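PDB 7BOB: endo-beta-mannanase from Opitutaceae bacterium TAV5, which acts as an exo-beta-1,4-mannosidase of glycosyl hydrolase family 5, probably releasing mannose from chain ends of beta-mannans in the termite hindgut. Local coordinates for residues S98-W103 against I151-E156; L157-D162 against G194-Q199. One frame throughout, in Å; residues are numbered along the deposited sequence.

Contact 1 of 2, residues S98-W103 against I151-E156; sequences SLFVGW and IDLGNE
Ser98 OG gives its proton to Asp152 OD2 at 2.9 Å, striking the carboxylate from above, 47° out of its plane. With OG anti to the backbone N (chi1 -175°), the hydroxyl swings over the neighbouring strand. The same OD2 is salt-bridged to Arg58, and OD1 accepts from Gln280, so Asp152 has a partner at each oxygen. Two consecutive amides tie the backbones: Leu99 N to Asp152 O at 3.0 Å and Phe100 N to Leu153 O at 2.9 Å. Phe100 is the centre of an inverse gamma turn, where strand 94-101 turns a corner; Leu99 O accepts from Tyr133 OH. These are neighbouring parallel strands of the (beta/alpha)8 barrel, the third and fourth, and the Asn155-Glu156 pair that follows the fourth strand sits where family 5 enzymes carry their Asn and acid/base Glu, consistent with a catalytic place for Glu156. Asn155 ND2 donates to Trp103 O at 2.9 Å, from 40° above the carbonyl plane, while its OD1 accepts from Arg58. A water accepts from Trp103 N and donates to both Phe100 O and Asn155 O, bridging the diverging strand ends. Trp103 NE1 stands 3.3 Å from Glu156 OE1; Glu156 OE2 is hydrogen-bonded to His240 ND1. On the outer face of the strands, under helix 168-183, Phe100 CD2 rests 4.0 Å from Leu153 CD1, and that helix touches both side chains.

Contact 2 of 2, residues L157-D162 against G194-Q199; sequences LDALPD and GCDHQQ
The carboxylates of Asp158 and Asp196 are turned nearly perpendicular, their planes 86° apart, and Asp158 OD2 comes within 2.6 Å of Asp196 OD1. Asp158 OD2 lies over one face of the Asp196 carboxylate, and Gln198 N approaches the other, giving OD1 a capping bond of 2.8 Å. Over one face of the Asp158 group, Asp196 N donates a hydrogen bond to OD1 on the syn side at 3.3 Å, 33° out of the plane, and Cys195 CB and SG stand off that same face. At the edge, near the Asp158 plane, OD2 is met by Asp196 OD1 and by Gln198 CB, which closes to 3.1 Å of OD2; the Gln198 amide is tilted 73° to the carboxylate. Both aspartates place CG between backbone N and carbonyl carbon, which turns the two groups toward each other. Beyond them, the Gln198 chain bends at its second torsion and carries NE2 to 4.2 Å from Ala159 CB, a loose packing contact. Segment 157-162 is the loop after the fourth strand of the (beta/alpha)8 barrel, and 194-199 runs from the end of the fifth into helix 198-201, at the strand ends where family 5 enzymes hold their active site; Asp196 precedes the turn into that helix. The turn is pinned again at Asp196 O, which Gln199 N and Gln199 NE2 reach from opposite faces, the latter at 3.0 Å; Gln199 NE2 also donates to Thr238 O. Such closeness of two carboxylate oxygens suggests that one of the acids is protonated and donates to the other. The N-H groups of Asp196 and Gln198, one at each carboxylate, would help offset negative charge on the pair.

Both contacts are buried, but they hold the barrel differently. Contact 1 joins adjacent parallel strands by backbone and side-chain hydrogen bonds with apolar packing on the outer face, and its polar groups are met by arginine, glutamine and a water. Contact 2 joins the loop after one such strand to the turn and helix start after the next, with a smaller interface, less regular geometry and an acid pair at its heart. The chain runs straight from Glu156 into Leu157, so the second begins where the first ends. They also touch directly: Glu156 N lies 2.8 Å from Gly194 O, a probable hydrogen bond, and Trp103 CZ3 packs 3.3 Å from Ala159 O. Their centres are about 10 Å apart.

Contact 1 of 2, residues S98-W103 against I151-E156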
loop_
_atom_site.group_PDB
_atom_site.type_symbol
_atom_site.label_atom_id
_atom_site.label_comp_id
_atom_site.label_asym_id
_atom_site.label_seq_id
_atom_site.Cartn_x
_atom_site.Cartn_y
_atom_site.Cartn_z
ATOM N N SER A 98 32.710 13.323 8.002
ATOM C CA SER A 98 31.460 12.580 8.150
ATOM C C SER A 98 31.794 11.098 8.139
ATOM O O SER A 98 32.394 10.614 7.173
ATOM C CB SER A 98 30.482 12.943 7.032
ATOM O OG SER A 98 29.214 12.332 7.211
ATOM N N LEU A 99 31.404 10.388 9.209
ATOM C CA LEU A 99 31.891 9.031 9.484
ATOM C C LEU A 99 31.080 7.961 8.761
ATOM O O LEU A 99 31.626 7.177 7.973
ATOM C CB LEU A 99 31.875 8.758 10.995
ATOM C CG LEU A 99 32.663 9.773 11.842
ATOM C CD1 LEU A 99 32.940 9.259 13.253
ATOM C CD2 LEU A 99 33.975 10.180 11.167
ATOM N N PHE A 100 29.774 7.892 9.045
ATOM C CA PHE A 100 28.955 6.755 8.634
ATOM C C PHE A 100 28.398 7.044 7.246
ATOM O O PHE A 100 27.295 7.557 7.065
ATOM C CB PHE A 100 27.875 6.474 9.671
ATOM C CG PHE A 100 28.393 5.733 10.878
ATOM C CD1 PHE A 100 28.663 4.372 10.811
ATOM C CD2 PHE A 100 28.643 6.400 12.066
ATOM C CE1 PHE A 100 29.166 3.687 11.919
ATOM C CE2 PHE A 100 29.138 5.725 13.182
ATOM C CZ PHE A 100 29.409 4.377 13.112
ATOM N N VAL A 101 29.222 6.739 6.250
ATOM C CA VAL A 101 28.940 7.001 4.845
ATOM C C VAL A 101 29.355 5.748 4.080
ATOM O O VAL A 101 30.551 5.479 3.948
ATOM C CB VAL A 101 29.706 8.226 4.314
ATOM C CG1 VAL A 101 29.337 8.503 2.880
ATOM C CG2 VAL A 101 29.447 9.469 5.180
ATOM N N GLY A 102 28.383 4.978 3.591
ATOM C CA GLY A 102 26.972 5.266 3.774
ATOM C C GLY A 102 26.274 5.822 2.543
ATOM O O GLY A 102 26.678 5.559 1.405
ATOM N N TRP A 103 25.224 6.596 2.798
ATOM C CA TRP A 103 24.406 7.195 1.748
ATOM C C TRP A 103 25.150 8.340 1.075
ATOM O O TRP A 103 25.689 9.214 1.758
ATOM C CB TRP A 103 23.122 7.715 2.376
ATOM C CG TRP A 103 22.103 8.324 1.437
ATOM C CD1 TRP A 103 22.065 9.615 0.993
ATOM C CD2 TRP A 103 20.950 7.675 0.886
ATOM N NE1 TRP A 103 20.972 9.810 0.188
ATOM C CE2 TRP A 103 20.267 8.636 0.103
ATOM C CE3 TRP A 103 20.434 6.373 0.968
ATOM C CZ2 TRP A 103 19.091 8.338 -0.598
ATOM C CZ3 TRP A 103 19.256 6.073 0.272
ATOM C CH2 TRP A 103 18.596 7.059 -0.497
ATOM N N ILE A 151 32.240 16.958 14.467
ATOM C CA ILE A 151 32.310 15.650 13.824
ATOM C C ILE A 151 30.907 15.269 13.359
ATOM O O ILE A 151 29.971 15.214 14.165
ATOM C CB ILE A 151 32.900 14.585 14.759
ATOM C CG1 ILE A 151 34.356 14.959 15.112
ATOM C CG2 ILE A 151 32.784 13.186 14.119
ATOM C CD1 ILE A 151 34.914 14.204 16.298
ATOM N N ASP A 152 30.773 14.996 12.062
ATOM C CA ASP A 152 29.503 14.636 11.438
ATOM C C ASP A 152 29.279 13.127 11.558
ATOM O O ASP A 152 30.040 12.332 10.990
ATOM C CB ASP A 152 29.500 15.078 9.974
ATOM C CG ASP A 152 28.125 15.023 9.348
ATOM O OD1 ASP A 152 27.141 15.248 10.081
ATOM O OD2 ASP A 152 28.020 14.762 8.127
ATOM N N LEU A 153 28.232 12.740 12.288
ATOM C CA LEU A 153 27.936 11.324 12.527
ATOM C C LEU A 153 27.858 10.526 11.227
ATOM O O LEU A 153 28.401 9.420 11.123
ATOM C CB LEU A 153 26.624 11.207 13.301
ATOM C CG LEU A 153 26.276 9.840 13.876
ATOM C CD1 LEU A 153 27.504 9.264 14.599
ATOM C CD2 LEU A 153 25.099 9.976 14.813
ATOM N N GLY A 154 27.172 11.063 10.231
ATOM C CA GLY A 154 27.122 10.412 8.935
ATOM C C GLY A 154 26.271 11.250 8.012
ATOM O O GLY A 154 25.665 12.238 8.423
ATOM N N ASN A 155 26.236 10.851 6.750
ATOM C CA ASN A 155 25.492 11.591 5.750
ATOM C C ASN A 155 24.082 11.016 5.589
ATOM O O ASN A 155 23.913 9.890 5.102
ATOM C CB ASN A 155 26.195 11.593 4.406
ATOM C CG ASN A 155 25.476 12.495 3.445
ATOM O OD1 ASN A 155 25.032 13.562 3.854
ATOM N ND2 ASN A 155 25.280 12.056 2.207
ATOM N N GLU A 156 23.083 11.800 5.989
ATOM C CA GLU A 156 21.676 11.526 5.687
ATOM C C GLU A 156 21.298 10.121 6.132
ATOM O O GLU A 156 20.738 9.324 5.373
ATOM C CB GLU A 156 21.391 11.742 4.200
ATOM C CG GLU A 156 21.754 13.164 3.742
ATOM C CD GLU A 156 21.041 13.606 2.480
ATOM O OE1 GLU A 156 20.714 12.739 1.626
ATOM O OE2 GLU A 156 20.815 14.837 2.339
HETATM O O HOH W 1 24.906 7.334 5.519
#

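Contact 2 of 2, residues L157-D162 against G194-Q199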
loop_
_atom_site.group_PDB
_atom_site.type_symbol
_atom_site.label_atom_id
_atom_site.label_comp_id
_atom_site.label_asym_id
_atom_site.label_seq_id
_atom_site.Cartn_x
_atom_site.Cartn_y
_atom_site.Cartn_z
ATOM N N LEU A 157 21.644 9.812 7.385
ATOM C CA LEU A 157 21.377 8.484 7.913
ATOM C C LEU A 157 19.886 8.201 7.934
ATOM O O LEU A 157 19.481 7.036 7.954
ATOM C CB LEU A 157 21.979 8.340 9.311
ATOM C CG LEU A 157 23.523 8.308 9.364
ATOM C CD1 LEU A 157 24.042 8.752 10.739
ATOM C CD2 LEU A 157 24.061 6.933 8.983
ATOM N N ASP A 158 19.064 9.249 7.899
ATOM C CA ASP A 158 17.622 9.099 7.896
ATOM C C ASP A 158 17.058 8.770 6.517
ATOM O O ASP A 158 15.861 8.505 6.411
ATOM C CB ASP A 158 16.999 10.385 8.415
ATOM C CG ASP A 158 17.333 11.566 7.536
ATOM O OD1 ASP A 158 18.501 11.912 7.413
ATOM O OD2 ASP A 158 16.434 12.140 6.926
ATOM N N ALA A 159 17.866 8.843 5.466
ATOM C CA ALA A 159 17.448 8.461 4.127
ATOM C C ALA A 159 17.638 6.975 3.860
ATOM O O ALA A 159 17.184 6.484 2.822
ATOM C CB ALA A 159 18.241 9.258 3.084
ATOM N N LEU A 160 18.318 6.272 4.765
ATOM C CA LEU A 160 18.685 4.886 4.553
ATOM C C LEU A 160 17.452 3.984 4.622
ATOM O O LEU A 160 16.597 4.163 5.500
ATOM C CB LEU A 160 19.691 4.444 5.609
ATOM C CG LEU A 160 21.116 4.969 5.445
ATOM C CD1 LEU A 160 21.904 4.740 6.726
ATOM C CD2 LEU A 160 21.795 4.330 4.232
ATOM N N PRO A 161 17.349 2.993 3.737
ATOM C CA PRO A 161 16.262 2.004 3.886
ATOM C C PRO A 161 16.250 1.383 5.267
ATOM O O PRO A 161 15.188 0.971 5.745
ATOM C CB PRO A 161 16.567 0.939 2.814
ATOM C CG PRO A 161 17.767 1.401 2.067
ATOM C CD PRO A 161 18.398 2.567 2.800
ATOM N N ASP A 162 17.414 1.325 5.929
ATOM C CA ASP A 162 17.515 0.714 7.254
ATOM C C ASP A 162 16.602 1.381 8.274
ATOM O O ASP A 162 16.217 0.737 9.259
ATOM C CB ASP A 162 18.967 0.763 7.757
ATOM C CG ASP A 162 19.958 0.231 6.742
ATOM O OD1 ASP A 162 20.046 0.828 5.648
ATOM O OD2 ASP A 162 20.653 -0.780 7.047
ATOM N N GLY A 194 23.958 15.039 10.656
ATOM C CA GLY A 194 24.043 14.786 9.230
ATOM C C GLY A 194 22.706 14.520 8.543
ATOM O O GLY A 194 22.692 14.202 7.344
ATOM N N CYS A 195 21.590 14.651 9.256
ATOM C CA CYS A 195 20.267 14.341 8.730
ATOM C C CYS A 195 19.733 15.465 7.837
ATOM O O CYS A 195 20.221 16.603 7.851
ATOM C CB CYS A 195 19.299 14.082 9.887
ATOM S SG CYS A 195 19.641 12.540 10.793
ATOM N N ASP A 196 18.697 15.139 7.060
ATOM C CA ASP A 196 18.139 16.107 6.131
ATOM C C ASP A 196 16.710 16.455 6.528
ATOM O O ASP A 196 16.320 16.259 7.685
ATOM C CB ASP A 196 18.229 15.591 4.685
ATOM C CG ASP A 196 17.417 14.312 4.441
ATOM O OD1 ASP A 196 16.474 14.036 5.203
ATOM O OD2 ASP A 196 17.713 13.572 3.473
ATOM N N HIS A 197 15.917 16.955 5.578
ATOM C CA HIS A 197 14.579 17.431 5.907
ATOM C C HIS A 197 13.599 16.299 6.206
ATOM O O HIS A 197 12.498 16.572 6.695
ATOM C CB HIS A 197 14.059 18.340 4.784
ATOM C CG HIS A 197 13.799 17.631 3.489
ATOM N ND1 HIS A 197 14.742 16.839 2.865
ATOM C CD2 HIS A 197 12.697 17.602 2.696
ATOM C CE1 HIS A 197 14.226 16.337 1.753
ATOM N NE2 HIS A 197 12.986 16.783 1.627
ATOM N N GLN A 198 13.976 15.040 5.981
ATOM C CA GLN A 198 13.075 13.969 6.378
ATOM C C GLN A 198 12.890 13.892 7.883
ATOM O O GLN A 198 11.949 13.230 8.334
ATOM C CB GLN A 198 13.556 12.641 5.817
ATOM C CG GLN A 198 13.688 12.724 4.321
ATOM C CD GLN A 198 13.418 11.433 3.666
ATOM O OE1 GLN A 198 12.341 10.877 3.819
ATOM N NE2 GLN A 198 14.416 10.899 2.957
ATOM N N GLN A 199 13.731 14.577 8.664
ATOM C CA GLN A 199 13.413 14.774 10.072
ATOM C C GLN A 199 12.048 15.426 10.245
ATOM O O GLN A 199 11.365 15.166 11.246
ATOM C CB GLN A 199 14.464 15.656 10.751
ATOM C CG GLN A 199 15.875 15.116 10.764
ATOM C CD GLN A 199 16.848 16.155 11.296
ATOM O OE1 GLN A 199 17.070 16.249 12.504
ATOM N NE2 GLN A 199 17.388 16.968 10.401
#